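Local coordinates for fumarylacetoacetate hydrolase (PDB 5TI1), which probably hydrolyses fumarylacetoacetate to fumarate and acetoacetate, the last step of phenylalanine and tyrosine breakdown, and carries a bound magnesium ion, at residues 39-44 with 293-298; 247-252 with 320-325; 254-259 with 370-375; 308-313 with 349-354. All blocks are in the same frame, centred on the assembly; numbering follows the deposited sequence. Where two conformers were deposited one is given.

Interaction 1 opens at 39-44, just ahead of the N-terminal antiparallel sheet, and closes a long loop at 293-298, joining the N-terminal to the C-terminal part of the chain; the other three lie within the C-terminal part. Before it closes, 247-252 and 254-259 open interactions 2 and 3, so both cross it, and interactions 2 and 3 cross as well. Segment 308-313 then begins interaction 4, which crosses interaction 2, closed at 320-325, and is nested inside the loop that interaction 3 closes at 370-375. Where interactions 1 and 2 touch, L293 and L296 pack on F322. M353 links interactions 2 and 4 through F322 and I252.

Interaction 1 (39-44 with 293-298)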
loop_
_atom_site.group_PDB
_atom_site.type_symbol
_atom_site.label_atom_id
_atom_site.label_comp_id
_atom_site.label_asym_id
_atom_site.label_seq_id
_atom_site.Cartn_x
_atom_site.Cartn_y
_atom_site.Cartn_z
ATOM N N ILE B 39 -8.221 -33.460 -6.133
ATOM C CA ILE B 39 -7.021 -33.787 -5.366
ATOM C C ILE B 39 -5.788 -33.163 -6.003
ATOM O O ILE B 39 -4.753 -33.018 -5.344
ATOM C CB ILE B 39 -6.863 -35.316 -5.214
ATOM C CG1 ILE B 39 -5.942 -35.649 -4.036
ATOM C CG2 ILE B 39 -6.356 -35.929 -6.504
ATOM C CD1 ILE B 39 -5.702 -37.138 -3.840
ATOM N N GLN B 40 -5.879 -32.770 -7.275
ATOM C CA GLN B 40 -4.766 -32.118 -7.949
ATOM C C GLN B 40 -4.623 -30.653 -7.558
ATOM O O GLN B 40 -3.578 -30.050 -7.832
ATOM C CB GLN B 40 -4.928 -32.235 -9.470
ATOM C CG GLN B 40 -4.692 -33.639 -10.037
ATOM C CD GLN B 40 -5.893 -34.555 -9.899
ATOM O OE1 GLN B 40 -6.959 -34.137 -9.440
ATOM N NE2 GLN B 40 -5.729 -35.814 -10.310
ATOM N N ASN B 41 -5.638 -30.070 -6.926
ATOM C CA ASN B 41 -5.614 -28.650 -6.608
ATOM C C ASN B 41 -4.871 -28.411 -5.301
ATOM O O ASN B 41 -3.704 -27.998 -5.308
ATOM C CB ASN B 41 -7.038 -28.093 -6.541
ATOM C CG ASN B 41 -7.061 -26.576 -6.433
ATOM O OD1 ASN B 41 -6.031 -25.942 -6.208
ATOM N ND2 ASN B 41 -8.234 -25.992 -6.602
ATOM N N LEU B 42 -5.543 -28.671 -4.176
ATOM C CA LEU B 42 -5.004 -28.458 -2.838
ATOM C C LEU B 42 -4.649 -26.984 -2.622
ATOM O O LEU B 42 -3.475 -26.646 -2.395
ATOM C CB LEU B 42 -3.787 -29.360 -2.610
ATOM C CG LEU B 42 -4.033 -30.829 -2.969
ATOM C CD1 LEU B 42 -2.787 -31.680 -2.735
ATOM C CD2 LEU B 42 -5.224 -31.376 -2.193
ATOM N N PRO B 43 -5.624 -26.082 -2.681
ATOM C CA PRO B 43 -5.336 -24.669 -2.434
ATOM C C PRO B 43 -5.342 -24.364 -0.943
ATOM O O PRO B 43 -5.914 -25.097 -0.137
ATOM C CB PRO B 43 -6.487 -23.953 -3.142
ATOM C CG PRO B 43 -7.657 -24.904 -2.941
ATOM C CD PRO B 43 -7.061 -26.311 -2.949
ATOM N N PHE B 44 -4.706 -23.244 -0.589
ATOM C CA PHE B 44 -4.560 -22.822 0.800
ATOM C C PHE B 44 -5.482 -21.655 1.125
ATOM O O PHE B 44 -5.663 -20.746 0.307
ATOM C CB PHE B 44 -3.115 -22.418 1.108
ATOM C CG PHE B 44 -2.155 -23.567 1.107
ATOM C CD1 PHE B 44 -1.903 -24.274 2.269
ATOM C CD2 PHE B 44 -1.508 -23.935 -0.052
ATOM C CE1 PHE B 44 -1.015 -25.340 2.271
ATOM C CE2 PHE B 44 -0.615 -25.000 -0.062
ATOM C CZ PHE B 44 -0.371 -25.702 1.102
ATOM N N LEU B 293 1.035 -21.966 -7.316
ATOM C CA LEU B 293 1.637 -21.929 -8.639
ATOM C C LEU B 293 2.034 -23.329 -9.098
ATOM O O LEU B 293 1.907 -23.660 -10.283
ATOM C CB LEU B 293 2.836 -20.984 -8.630
ATOM C CG LEU B 293 3.364 -20.718 -10.038
ATOM C CD1 LEU B 293 2.367 -19.885 -10.836
ATOM C CD2 LEU B 293 4.730 -20.059 -9.999
ATOM N N ASP B 294 2.474 -24.179 -8.164
ATOM C CA ASP B 294 2.775 -25.569 -8.504
ATOM C C ASP B 294 1.539 -26.303 -9.020
ATOM O O ASP B 294 1.619 -27.051 -10.002
ATOM C CB ASP B 294 3.367 -26.288 -7.289
ATOM C CG ASP B 294 4.856 -26.022 -7.132
ATOM O OD1 ASP B 294 5.517 -25.838 -8.173
ATOM O OD2 ASP B 294 5.362 -25.989 -5.989
ATOM N N ALA B 295 0.380 -26.095 -8.382
ATOM C CA ALA B 295 -0.830 -26.760 -8.855
ATOM C C ALA B 295 -1.198 -26.310 -10.263
ATOM O O ALA B 295 -1.828 -27.065 -11.008
ATOM C CB ALA B 295 -1.995 -26.501 -7.891
ATOM N N LEU B 296 -0.806 -25.096 -10.649
ATOM C CA LEU B 296 -1.118 -24.571 -11.973
ATOM C C LEU B 296 -0.127 -24.998 -13.046
ATOM O O LEU B 296 -0.383 -24.752 -14.233
ATOM C CB LEU B 296 -1.167 -23.049 -11.933
ATOM C CG LEU B 296 -2.302 -22.500 -11.064
ATOM C CD1 LEU B 296 -1.985 -21.085 -10.687
ATOM C CD2 LEU B 296 -3.607 -22.571 -11.822
ATOM N N GLU B 297 0.994 -25.603 -12.659
ATOM C CA GLU B 297 2.005 -25.995 -13.636
ATOM C C GLU B 297 1.446 -26.805 -14.802
ATOM O O GLU B 297 1.801 -26.489 -15.950
ATOM C CB GLU B 297 3.139 -26.756 -12.933
ATOM C CG GLU B 297 4.288 -27.137 -13.857
ATOM C CD GLU B 297 4.928 -25.927 -14.519
ATOM O OE1 GLU B 297 4.985 -24.853 -13.889
ATOM O OE2 GLU B 297 5.359 -26.048 -15.681
ATOM N N PRO B 298 0.556 -27.793 -14.609
ATOM C CA PRO B 298 0.012 -28.528 -15.768
ATOM C C PRO B 298 -0.761 -27.665 -16.749
ATOM O O PRO B 298 -1.125 -28.162 -17.819
ATOM C CB PRO B 298 -0.913 -29.577 -15.128
ATOM C CG PRO B 298 -0.408 -29.731 -13.738
ATOM C CD PRO B 298 0.074 -28.370 -13.337
HETATM O O HOH W 1 -2.437 -29.598 -10.744
#
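N41 and A295 bring their CA atoms to 5.6 Å where the irregular loop 39-44 passes the short, weakly bonded helix 293-296. The contact joins the N-terminal part of the fumarylacetoacetase fold to its C-terminal part: 39-44 leads into strand 44-49 of the antiparallel five-stranded sheet, while 293-296 follows strand 284-292 of the central mixed sheet. The loop turns its backbone carbonyls to the helix. A295 points its methyl at them, with CB 3.4 Å from N41 O and 3.9 Å from Q40 O; a side chain of one carbon suits a place where the two backbones come so close. The carbonyls have polar partners as well, since R109 of helix 102-116 gives one guanidinium nitrogen to Q40 O and another to N41 O, and A295 packs on the same arginine.

N41 starts out away from the helix. Its CG lies opposite the backbone N (chi1 -171°), and the amide ND2 donates to the carbonyls of G431 and D36, so asparagine fixes the loop through these two residues. Q40 uses its amide similarly, NE2 bonding to the carbonyls of D20 and R23. A bridging water completes the junction by donating to both backbones: it lies 3.2 Å from Q40 O and 2.6 Å from A295 O.

Interaction 2 (247-252 with 320-325); sequences DAEAHI and HAFDIT
E249 OE2 takes two hydrogen bonds: H320 ND1 donates one, and a water lying 2.8 Å from OE2 donates the other while also donating to H320 O. The ND1 to OE2 distance of 2.5 Å is very short, and its exact value is doubtful, but the N-H...O angle of 172° makes the bond nearly straight. Carboxylate and imidazole planes stand 82° apart, with the acceptor meeting the ring at its edge. The extended chain beyond CG of E249 (chi2 -175°) carries the carboxylate across to the histidine. The other oxygen, OE1, forms a salt bridge with R300, while H320 NE2 bonds to D317 O; with both ring nitrogens facing acceptors, the histidine is probably charged, which would strengthen its pairing with glutamate.

F322 borders this polar cluster loosely, its CZ 4.5 Å from E249 OE1, which lies at the ring's edge. Within 247-252, H251 NE2 bonds to D247 OD2 at 2.9 Å, from above the carboxylate plane.

The contact thus joins the end of helix 245-248 to the start of strand 321-331, with F322 packed against M353 of helix 353-362 and against L293 and L296 of helix 293-296.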
loop_
_atom_site.group_PDB
_atom_site.type_symbol
_atom_site.label_atom_id
_atom_site.label_comp_id
_atom_site.label_asym_id
_atom_site.label_seq_id
_atom_site.Cartn_x
_atom_site.Cartn_y
_atom_site.Cartn_z
ATOM N N ASP B 247 13.985 -15.131 -12.903
ATOM C CA ASP B 247 13.890 -15.553 -11.513
ATOM C C ASP B 247 12.522 -15.261 -10.908
ATOM O O ASP B 247 12.239 -15.722 -9.799
ATOM C CB ASP B 247 14.993 -14.865 -10.688
ATOM C CG ASP B 247 15.025 -15.316 -9.233
ATOM O OD1 ASP B 247 14.964 -16.540 -8.985
ATOM O OD2 ASP B 247 15.127 -14.442 -8.337
ATOM N N ALA B 248 11.662 -14.561 -11.644
ATOM C CA ALA B 248 10.476 -13.944 -11.051
ATOM C C ALA B 248 9.507 -14.983 -10.492
ATOM O O ALA B 248 9.031 -14.848 -9.358
ATOM C CB ALA B 248 9.789 -13.069 -12.095
ATOM N N GLU B 249 9.200 -16.031 -11.276
ATOM C CA GLU B 249 8.124 -16.948 -10.899
ATOM C C GLU B 249 8.439 -17.700 -9.611
ATOM O O GLU B 249 7.523 -18.067 -8.863
ATOM C CB GLU B 249 7.836 -17.935 -12.036
ATOM C CG GLU B 249 7.067 -17.330 -13.201
ATOM C CD GLU B 249 6.686 -18.367 -14.251
ATOM O OE1 GLU B 249 6.644 -19.567 -13.914
ATOM O OE2 GLU B 249 6.419 -17.981 -15.409
ATOM N N ALA B 250 9.725 -17.910 -9.318
ATOM C CA ALA B 250 10.109 -18.559 -8.070
ATOM C C ALA B 250 9.722 -17.735 -6.846
ATOM O O ALA B 250 9.678 -18.276 -5.734
ATOM C CB ALA B 250 11.614 -18.832 -8.064
ATOM N N HIS B 251 9.447 -16.444 -7.021
ATOM C CA HIS B 251 8.979 -15.607 -5.924
ATOM C C HIS B 251 7.471 -15.669 -5.718
ATOM O O HIS B 251 6.986 -15.129 -4.721
ATOM C CB HIS B 251 9.395 -14.151 -6.154
ATOM C CG HIS B 251 10.878 -13.935 -6.120
ATOM N ND1 HIS B 251 11.499 -13.162 -5.161
ATOM C CD2 HIS B 251 11.864 -14.401 -6.921
ATOM C CE1 HIS B 251 12.802 -13.142 -5.383
ATOM N NE2 HIS B 251 13.050 -13.891 -6.444
ATOM N N ILE B 252 6.723 -16.325 -6.611
ATOM C CA ILE B 252 5.259 -16.310 -6.588
ATOM C C ILE B 252 4.747 -17.566 -5.891
ATOM O O ILE B 252 5.159 -18.686 -6.220
ATOM C CB ILE B 252 4.680 -16.195 -8.008
ATOM C CG1 ILE B 252 5.211 -14.938 -8.698
ATOM C CG2 ILE B 252 3.150 -16.191 -7.963
ATOM C CD1 ILE B 252 4.650 -14.725 -10.082
ATOM N N HIS B 320 5.089 -18.812 -20.317
ATOM C CA HIS B 320 4.829 -18.191 -19.029
ATOM C C HIS B 320 3.385 -17.740 -18.861
ATOM O O HIS B 320 3.103 -16.966 -17.934
ATOM C CB HIS B 320 5.788 -17.026 -18.827
ATOM C CG HIS B 320 7.212 -17.462 -18.674
ATOM N ND1 HIS B 320 7.751 -17.831 -17.460
ATOM C CD2 HIS B 320 8.196 -17.626 -19.589
ATOM C CE1 HIS B 320 9.015 -18.173 -17.629
ATOM N NE2 HIS B 320 9.308 -18.066 -18.914
ATOM N N ALA B 321 2.475 -18.190 -19.717
ATOM C CA ALA B 321 1.049 -17.946 -19.578
ATOM C C ALA B 321 0.381 -19.161 -18.951
ATOM O O ALA B 321 0.958 -20.250 -18.879
ATOM C CB ALA B 321 0.402 -17.628 -20.930
ATOM N N PHE B 322 -0.849 -18.961 -18.486
ATOM C CA PHE B 322 -1.588 -20.015 -17.815
ATOM C C PHE B 322 -3.016 -20.048 -18.337
ATOM O O PHE B 322 -3.657 -19.007 -18.512
ATOM C CB PHE B 322 -1.547 -19.839 -16.298
ATOM C CG PHE B 322 -0.187 -20.108 -15.709
ATOM C CD1 PHE B 322 0.770 -19.109 -15.658
ATOM C CD2 PHE B 322 0.146 -21.372 -15.248
ATOM C CE1 PHE B 322 2.034 -19.362 -15.137
ATOM C CE2 PHE B 322 1.415 -21.633 -14.727
ATOM C CZ PHE B 322 2.357 -20.630 -14.678
ATOM N N ASP B 323 -3.488 -21.262 -18.604
ATOM C CA ASP B 323 -4.790 -21.518 -19.219
ATOM C C ASP B 323 -5.828 -21.593 -18.103
ATOM O O ASP B 323 -6.109 -22.660 -17.556
ATOM C CB ASP B 323 -4.713 -22.798 -20.041
ATOM C CG ASP B 323 -5.992 -23.108 -20.785
ATOM O OD1 ASP B 323 -6.984 -22.357 -20.669
ATOM O OD2 ASP B 323 -5.996 -24.131 -21.496
ATOM N N ILE B 324 -6.385 -20.436 -17.746
ATOM C CA ILE B 324 -7.353 -20.308 -16.653
ATOM C C ILE B 324 -8.642 -19.776 -17.256
ATOM O O ILE B 324 -8.699 -18.618 -17.690
ATOM C CB ILE B 324 -6.872 -19.379 -15.531
ATOM C CG1 ILE B 324 -5.437 -19.690 -15.100
ATOM C CG2 ILE B 324 -7.794 -19.501 -14.335
ATOM C CD1 ILE B 324 -4.967 -18.812 -13.929
ATOM N N THR B 325 -9.666 -20.625 -17.308
ATOM C CA THR B 325 -10.982 -20.193 -17.753
ATOM C C THR B 325 -11.598 -19.302 -16.679
ATOM O O THR B 325 -11.591 -19.652 -15.497
ATOM C CB THR B 325 -11.875 -21.408 -18.030
ATOM O OG1 THR B 325 -11.376 -22.118 -19.168
ATOM C CG2 THR B 325 -13.308 -20.981 -18.312
HETATM O O HOH W 2 4.724 -15.694 -15.542
#

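Interaction 3 (254-259 with 370-375); sequences GMVLLN and GDLMGS
L258 and G374 mark the closest backbone passage, their CA atoms 7.0 Å apart, between two strand segments whose axes approach to 8.8 Å and whose N-to-C directions differ by 58°. Both belong to the central mixed sheet of the C-terminal part of the fold, but they are not hydrogen-bonded neighbours: strand 223-233 runs between them, antiparallel to each. They meet through side chains, with L372 as the centre.

The two methyls of L372 divide the work. CD1 lies 4.1 Å from V256 CG2, the side chains crossing at about a right angle, whereas CD2 meets L258 CD1 tip to tip at 3.8 Å. With CG opposite the backbone N (chi1 179°), L372 reaches across to the other strand although it does not start out toward it. L258 points directly across, and its chi1 of -169° extends the branch in that direction. Branched aliphatic residues suit this buried core, in which V256 and L258 also pack on strand 284-292.

The metal site is near. The side chain of L258 lies about 6 Å from the bound magnesium ion and touches T284, and G374 lies beside D153, a ligand of that ion. D371 forms a salt bridge with R189 of the second subunit. Glycine suits position 374 because its bare backbone takes the leucine methyl directly, L258 CD1 resting 4.0 Å from G374 CA.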
loop_
_atom_site.group_PDB
_atom_site.type_symbol
_atom_site.label_atom_id
_atom_site.label_comp_id
_atom_site.label_asym_id
_atom_site.label_seq_id
_atom_site.Cartn_x
_atom_site.Cartn_y
_atom_site.Cartn_z
ATOM N N GLY B 254 1.080 -18.240 -5.299
ATOM C CA GLY B 254 -0.144 -18.738 -5.886
ATOM C C GLY B 254 -0.996 -17.604 -6.410
ATOM O O GLY B 254 -0.547 -16.459 -6.503
ATOM N N MET B 255 -2.257 -17.931 -6.718
ATOM C CA MET B 255 -3.149 -16.997 -7.387
ATOM C C MET B 255 -4.532 -17.044 -6.757
ATOM O O MET B 255 -4.950 -18.072 -6.212
ATOM C CB MET B 255 -3.251 -17.315 -8.880
ATOM C CG MET B 255 -3.853 -16.220 -9.721
ATOM S SD MET B 255 -3.907 -16.726 -11.446
ATOM C CE MET B 255 -2.162 -16.913 -11.812
ATOM N N VAL B 256 -5.232 -15.911 -6.838
ATOM C CA VAL B 256 -6.630 -15.785 -6.457
ATOM C C VAL B 256 -7.360 -15.068 -7.588
ATOM O O VAL B 256 -6.747 -14.502 -8.492
ATOM C CB VAL B 256 -6.812 -15.017 -5.133
ATOM C CG1 VAL B 256 -6.188 -15.786 -3.977
ATOM C CG2 VAL B 256 -6.231 -13.608 -5.262
ATOM N N LEU B 257 -8.688 -15.091 -7.524
ATOM C CA LEU B 257 -9.502 -14.211 -8.353
ATOM C C LEU B 257 -9.617 -12.848 -7.680
ATOM O O LEU B 257 -9.612 -12.746 -6.455
ATOM C CB LEU B 257 -10.895 -14.801 -8.567
ATOM C CG LEU B 257 -10.934 -16.216 -9.171
ATOM C CD1 LEU B 257 -12.348 -16.766 -9.179
ATOM C CD2 LEU B 257 -10.358 -16.220 -10.566
ATOM N N LEU B 258 -9.734 -11.796 -8.490
ATOM C CA LEU B 258 -9.654 -10.425 -7.987
ATOM C C LEU B 258 -10.617 -9.549 -8.772
ATOM O O LEU B 258 -10.512 -9.447 -9.999
ATOM C CB LEU B 258 -8.216 -9.885 -8.083
ATOM C CG LEU B 258 -7.875 -8.559 -7.376
ATOM C CD1 LEU B 258 -6.356 -8.457 -7.075
ATOM C CD2 LEU B 258 -8.319 -7.354 -8.181
ATOM N N ASN B 259 -11.561 -8.924 -8.066
ATOM C CA ASN B 259 -12.485 -7.969 -8.657
ATOM C C ASN B 259 -12.099 -6.585 -8.152
ATOM O O ASN B 259 -12.367 -6.241 -6.993
ATOM C CB ASN B 259 -13.936 -8.297 -8.304
ATOM C CG ASN B 259 -14.925 -7.352 -8.977
ATOM O OD1 ASN B 259 -14.516 -6.420 -9.687
ATOM N ND2 ASN B 259 -16.234 -7.594 -8.773
ATOM N N GLY B 370 3.101 -12.177 0.924
ATOM C CA GLY B 370 1.716 -11.761 1.060
ATOM C C GLY B 370 1.301 -10.597 0.183
ATOM O O GLY B 370 0.101 -10.294 0.117
ATOM N N ASP B 371 2.253 -9.907 -0.457
ATOM C CA ASP B 371 1.910 -8.881 -1.436
ATOM C C ASP B 371 0.978 -9.458 -2.507
ATOM O O ASP B 371 1.071 -10.631 -2.883
ATOM C CB ASP B 371 3.165 -8.325 -2.111
ATOM C CG ASP B 371 3.899 -7.280 -1.272
ATOM O OD1 ASP B 371 3.373 -6.786 -0.249
ATOM O OD2 ASP B 371 5.038 -6.940 -1.654
ATOM N N LEU B 372 0.086 -8.611 -3.008
ATOM C CA LEU B 372 -0.936 -8.990 -3.974
ATOM C C LEU B 372 -0.721 -8.190 -5.249
ATOM O O LEU B 372 -0.603 -6.959 -5.207
ATOM C CB LEU B 372 -2.334 -8.719 -3.412
ATOM C CG LEU B 372 -3.542 -9.034 -4.295
ATOM C CD1 LEU B 372 -3.661 -10.531 -4.521
ATOM C CD2 LEU B 372 -4.807 -8.470 -3.642
ATOM N N MET B 373 -0.681 -8.879 -6.379
ATOM C CA MET B 373 -0.384 -8.239 -7.654
ATOM C C MET B 373 -1.516 -8.545 -8.626
ATOM O O MET B 373 -1.672 -9.688 -9.076
ATOM C CB MET B 373 0.987 -8.699 -8.167
ATOM C CG MET B 373 2.047 -8.521 -7.080
ATOM S SD MET B 373 3.621 -7.907 -7.656
ATOM C CE MET B 373 4.482 -7.665 -6.102
ATOM N N GLY B 374 -2.319 -7.526 -8.924
ATOM C CA GLY B 374 -3.458 -7.712 -9.803
ATOM C C GLY B 374 -3.039 -7.640 -11.262
ATOM O O GLY B 374 -2.221 -6.812 -11.657
ATOM N N SER B 375 -3.627 -8.520 -12.073
ATOM C CA SER B 375 -3.205 -8.639 -13.464
ATOM C C SER B 375 -3.570 -7.410 -14.284
ATOM O O SER B 375 -2.937 -7.157 -15.314
ATOM C CB SER B 375 -3.841 -9.883 -14.095
ATOM O OG SER B 375 -5.259 -9.789 -14.053
#

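Interaction 4 (308-313 with 349-354); sequences PQPLAY and MYWTMA
P310 and W351 carry this contact, the proline ring and the indole running alongside each other in opposite senses. It is a proline-aromatic contact between the extended, polyproline-like 308-311 of a loop and the segment leading into helix 353-362. P310 CG stands 3.8 Å from W351 CH2 and CB 3.9 Å from the same atom, so one side of the pyrrolidine meets the six-membered end of the indole, at an oblique angle. W351 reaches this far because its CG lies beside the backbone N (chi1 -64°) and the long indole spans most of the gap between backbones whose CA atoms stay 10.3 Å apart at P310 and W351. A rigid, apolar proline suits a buried place beside the apolar end of the indole.

Y350 meets one face of the same indole near its rim, CD1 3.7 Å above the plane, while W351 CE2 lies in the tyrosine plane at that ring's edge. W179 meets the indole edge-to-face, and its carbonyl accepts from W351 NE1. The side chains of W351 and Y155, a predicted substrate-binding residue, lie about 7 Å apart, so the aromatic cluster lies close to the probable active site.

Next along the chain, T352 N-caps helix 353-362 with its side chain. Within 308-313, Q309 O is bonded by R214 of the second subunit, and Y313 meets F217 of that subunit. P308, preceded by a cis peptide, leaves its O 4.4 Å from Y350 OH, a hydroxyl that is instead hydrogen-bonded to D307 N.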
loop_
_atom_site.group_PDB
_atom_site.type_symbol
_atom_site.label_atom_id
_atom_site.label_comp_id
_atom_site.label_asym_id
_atom_site.label_seq_id
_atom_site.Cartn_x
_atom_site.Cartn_y
_atom_site.Cartn_z
ATOM N N PRO B 308 6.527 -4.419 -30.316
ATOM C CA PRO B 308 7.950 -4.755 -30.465
ATOM C C PRO B 308 8.487 -5.668 -29.371
ATOM O O PRO B 308 7.844 -5.826 -28.335
ATOM C CB PRO B 308 8.635 -3.389 -30.393
ATOM C CG PRO B 308 7.727 -2.570 -29.570
ATOM C CD PRO B 308 6.339 -3.006 -29.951
ATOM N N GLN B 309 9.641 -6.278 -29.624
ATOM C CA GLN B 309 10.322 -7.042 -28.595
ATOM C C GLN B 309 10.667 -6.109 -27.441
ATOM O O GLN B 309 11.259 -5.046 -27.669
ATOM C CB GLN B 309 11.589 -7.687 -29.162
ATOM C CG GLN B 309 12.341 -8.564 -28.176
ATOM C CD GLN B 309 13.562 -9.235 -28.795
ATOM O OE1 GLN B 309 14.305 -8.625 -29.576
ATOM N NE2 GLN B 309 13.770 -10.500 -28.446
ATOM N N PRO B 310 10.281 -6.431 -26.211
ATOM C CA PRO B 310 10.582 -5.530 -25.096
ATOM C C PRO B 310 12.077 -5.456 -24.833
ATOM O O PRO B 310 12.865 -6.280 -25.308
ATOM C CB PRO B 310 9.835 -6.158 -23.912
ATOM C CG PRO B 310 8.776 -7.015 -24.546
ATOM C CD PRO B 310 9.383 -7.531 -25.810
ATOM N N LEU B 311 12.458 -4.431 -24.070
ATOM C CA LEU B 311 13.822 -4.264 -23.585
ATOM C C LEU B 311 14.297 -5.525 -22.880
ATOM O O LEU B 311 13.481 -6.291 -22.361
ATOM C CB LEU B 311 13.901 -3.062 -22.640
ATOM C CG LEU B 311 13.931 -1.671 -23.265
ATOM C CD1 LEU B 311 13.535 -0.645 -22.233
ATOM C CD2 LEU B 311 15.323 -1.364 -23.794
ATOM N N ALA B 312 15.620 -5.723 -22.832
ATOM C CA ALA B 312 16.184 -7.005 -22.414
ATOM C C ALA B 312 15.689 -7.440 -21.037
ATOM O O ALA B 312 15.385 -8.621 -20.826
ATOM C CB ALA B 312 17.719 -6.935 -22.434
ATOM N N TYR B 313 15.591 -6.507 -20.085
ATOM C CA TYR B 313 15.248 -6.913 -18.724
ATOM C C TYR B 313 13.841 -7.510 -18.636
ATOM O O TYR B 313 13.531 -8.186 -17.651
ATOM C CB TYR B 313 15.414 -5.736 -17.737
ATOM C CG TYR B 313 14.226 -4.791 -17.636
ATOM C CD1 TYR B 313 14.114 -3.698 -18.485
ATOM C CD2 TYR B 313 13.231 -4.982 -16.683
ATOM C CE1 TYR B 313 13.038 -2.834 -18.403
ATOM C CE2 TYR B 313 12.142 -4.121 -16.595
ATOM C CZ TYR B 313 12.056 -3.044 -17.456
ATOM O OH TYR B 313 10.984 -2.175 -17.396
ATOM N N MET B 349 -3.395 -12.447 -21.612
ATOM C CA MET B 349 -2.654 -11.274 -21.154
ATOM C C MET B 349 -1.348 -11.088 -21.932
ATOM O O MET B 349 -0.622 -12.047 -22.213
ATOM C CB MET B 349 -2.380 -11.389 -19.659
ATOM C CG MET B 349 -3.649 -11.403 -18.811
ATOM S SD MET B 349 -4.776 -10.007 -19.116
ATOM C CE MET B 349 -4.366 -8.953 -17.716
ATOM N N TYR B 350 -1.071 -9.832 -22.291
ATOM C CA TYR B 350 0.116 -9.484 -23.068
ATOM C C TYR B 350 1.386 -9.525 -22.220
ATOM O O TYR B 350 2.461 -9.868 -22.722
ATOM C CB TYR B 350 -0.078 -8.092 -23.671
ATOM C CG TYR B 350 0.906 -7.688 -24.745
ATOM C CD1 TYR B 350 2.080 -7.019 -24.422
ATOM C CD2 TYR B 350 0.643 -7.939 -26.082
ATOM C CE1 TYR B 350 2.981 -6.629 -25.411
ATOM C CE2 TYR B 350 1.530 -7.554 -27.076
ATOM C CZ TYR B 350 2.699 -6.900 -26.735
ATOM O OH TYR B 350 3.583 -6.518 -27.721
ATOM N N TRP B 351 1.298 -9.154 -20.945
ATOM C CA TRP B 351 2.443 -9.186 -20.037
ATOM C C TRP B 351 2.223 -10.284 -19.007
ATOM O O TRP B 351 1.152 -10.363 -18.400
ATOM C CB TRP B 351 2.645 -7.836 -19.336
ATOM C CG TRP B 351 2.987 -6.683 -20.246
ATOM C CD1 TRP B 351 2.143 -5.698 -20.678
ATOM C CD2 TRP B 351 4.272 -6.385 -20.824
ATOM N NE1 TRP B 351 2.819 -4.810 -21.485
ATOM C CE2 TRP B 351 4.125 -5.212 -21.594
ATOM C CE3 TRP B 351 5.530 -6.999 -20.764
ATOM C CZ2 TRP B 351 5.189 -4.640 -22.303
ATOM C CZ3 TRP B 351 6.588 -6.428 -21.472
ATOM C CH2 TRP B 351 6.409 -5.260 -22.226
ATOM N N THR B 352 3.228 -11.128 -18.804
ATOM C CA THR B 352 3.092 -12.212 -17.843
ATOM C C THR B 352 3.343 -11.720 -16.420
ATOM O O THR B 352 3.821 -10.608 -16.189
ATOM C CB THR B 352 4.070 -13.333 -18.161
ATOM O OG1 THR B 352 5.404 -12.846 -17.961
ATOM C CG2 THR B 352 3.887 -13.782 -19.599
ATOM N N MET B 353 3.031 -12.598 -15.459
ATOM C CA MET B 353 3.363 -12.337 -14.063
ATOM C C MET B 353 4.859 -12.130 -13.875
ATOM O O MET B 353 5.281 -11.239 -13.131
ATOM C CB MET B 353 2.876 -13.494 -13.194
ATOM C CG MET B 353 1.365 -13.616 -13.101
ATOM S SD MET B 353 0.872 -15.062 -12.134
ATOM C CE MET B 353 1.257 -16.384 -13.286
ATOM N N ALA B 354 5.678 -12.959 -14.531
ATOM C CA ALA B 354 7.123 -12.803 -14.426
ATOM C C ALA B 354 7.545 -11.411 -14.876
ATOM O O ALA B 354 8.332 -10.731 -14.201
ATOM C CB ALA B 354 7.826 -13.883 -15.254
#